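Local coordinates for uncharacterized protein (Trypanosoma cruzi, PDB 6XYB), which is of unknown function but is a kinetoplastid-specific, metal-binding protein that is probably a component of the paraflagellar rod, at residues 23-27 and 28-32. Numbering follows the deposited sequence.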
# COMPACT_ATOMS: atom_id res chain seq x y z
N SER C 23 8.08 12.07 15.73
CA SER C 23 8.65 13.08 16.67
C SER C 23 7.73 14.30 16.77
O SER C 23 7.62 14.88 17.88
CB SER C 23 10.06 13.51 16.30
OG SER C 23 10.19 13.80 14.91
N ALA C 24 7.17 14.74 15.65
CA ALA C 24 6.39 15.98 15.53
C ALA C 24 4.89 15.80 15.76
O ALA C 24 4.14 16.78 15.56
CB ALA C 24 6.63 16.57 14.17
N LEU C 25 4.46 14.64 16.23
CA LEU C 25 3.04 14.40 16.59
C LEU C 25 2.75 15.16 17.89
O LEU C 25 3.37 14.85 18.90
CB LEU C 25 2.86 12.89 16.69
CG LEU C 25 1.48 12.42 17.12
CD1 LEU C 25 0.40 12.93 16.17
CD2 LEU C 25 1.41 10.90 17.23
N ARG C 26 1.80 16.10 17.87
CA ARG C 26 1.47 16.87 19.06
C ARG C 26 0.35 16.22 19.87
O ARG C 26 -0.50 15.49 19.29
CB ARG C 26 1.18 18.32 18.68
CG ARG C 26 -0.17 18.53 18.03
CD ARG C 26 -0.43 19.96 17.75
NE ARG C 26 -1.72 20.04 17.09
CZ ARG C 26 -2.52 21.11 17.13
NH1 ARG C 26 -2.18 22.15 17.85
NH2 ARG C 26 -3.67 21.11 16.46
N GLU C 27 0.31 16.50 21.19
CA GLU C 27 -0.70 15.83 22.05
C GLU C 27 -2.11 16.25 21.58
O GLU C 27 -3.06 15.47 21.74
CB GLU C 27 -0.37 16.09 23.51
CG GLU C 27 -1.00 15.03 24.40
CD GLU C 27 -0.52 14.93 25.84
OE1 GLU C 27 0.53 15.52 26.14
OE2 GLU C 27 -1.21 14.26 26.66
N GLU C 28 -2.26 17.49 21.12
CA GLU C 28 -3.59 17.98 20.69
C GLU C 28 -4.12 17.02 19.60
O GLU C 28 -5.33 16.81 19.53
CB GLU C 28 -3.46 19.47 20.31
CG GLU C 28 -3.06 20.42 21.47
CD GLU C 28 -1.57 20.50 21.81
OE1 GLU C 28 -0.77 19.69 21.31
OE2 GLU C 28 -1.14 21.42 22.53
N THR C 29 -3.23 16.52 18.71
CA THR C 29 -3.66 15.67 17.59
C THR C 29 -4.08 14.29 18.11
O THR C 29 -5.10 13.72 17.64
CB THR C 29 -2.51 15.53 16.59
OG1 THR C 29 -2.24 16.82 16.06
CG2 THR C 29 -2.84 14.56 15.49
N VAL C 30 -3.31 13.79 19.08
CA VAL C 30 -3.59 12.49 19.73
C VAL C 30 -5.00 12.60 20.34
O VAL C 30 -5.80 11.67 20.22
CB VAL C 30 -2.47 12.16 20.72
CG1 VAL C 30 -2.81 10.90 21.50
CG2 VAL C 30 -1.10 12.03 20.01
N LYS C 31 -5.23 13.66 21.09
CA LYS C 31 -6.52 13.89 21.80
C LYS C 31 -7.67 13.97 20.79
O LYS C 31 -8.71 13.39 21.04
CB LYS C 31 -6.46 15.13 22.69
CG LYS C 31 -5.61 14.95 23.94
CD LYS C 31 -5.88 13.69 24.78
CE LYS C 31 -4.94 13.54 25.96
NZ LYS C 31 -4.68 14.85 26.59
N LEU C 32 -7.46 14.59 19.62
CA LEU C 32 -8.52 14.67 18.61
C LEU C 32 -8.81 13.24 18.12
O LEU C 32 -9.97 12.86 17.95
CB LEU C 32 -8.03 15.57 17.48
CG LEU C 32 -8.98 15.80 16.31
CD1 LEU C 32 -8.76 17.20 15.74
CD2 LEU C 32 -8.81 14.76 15.22
O HOH W 1 0.46 16.67 14.96
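Arg26 lays its guanidinium over the side chain of Glu28: CB of Glu28 sits above the middle of one face, 3.7 Å from Arg26 CZ. The arginine gets there with its CG wedged between the backbone N and the carbonyl carbon (chi1 75°) and the chain then straight as far as NE. Glu28 bends back at chi2, and its OE1 comes up beside the aliphatic part of the arginine, 3.5 Å from Arg26 CG; it is well out of the guanidinium plane, so no N-H points at it, and with 4.3 Å from Arg26 NE to Glu28 OE1 at most a general attraction of charges is likely. Thr29 meets the same group at its edge, OG1 near the plane and 3.4 Å from Arg26 NE. Both polar ends turn to Glu91, which forms a salt bridge with Arg26 NH2 and a hydrogen bond with Thr29 OG1. A water donates to Thr29 OG1 and accepts from Arg26 N, tying the threonine back to the chain before the helix.

Arg26 is the N-cap of helix 27-36, which follows strand 17-21 of the antiparallel sheet. Its carbonyl O takes two bonds, from Thr29 N above the carbonyl plane and from Val30 N, in that plane and straighter (N-H...O 160°).

On the sheet-facing side, Leu25 reaches across the start of the helix, its CD1 3.7 Å from Thr29 CG2. It crosses Val30 at about a right angle, and both touch Met20 and Trp63. Glu27, the first residue of the helix, and Lys31, one turn later, run side by side in the same direction, joined by a long salt bridge of 3.5 Å between Glu27 OE2 and Lys31 NZ, while Lys31 N bonds to Glu27 O at 2.9 Å (N-H...O 166°).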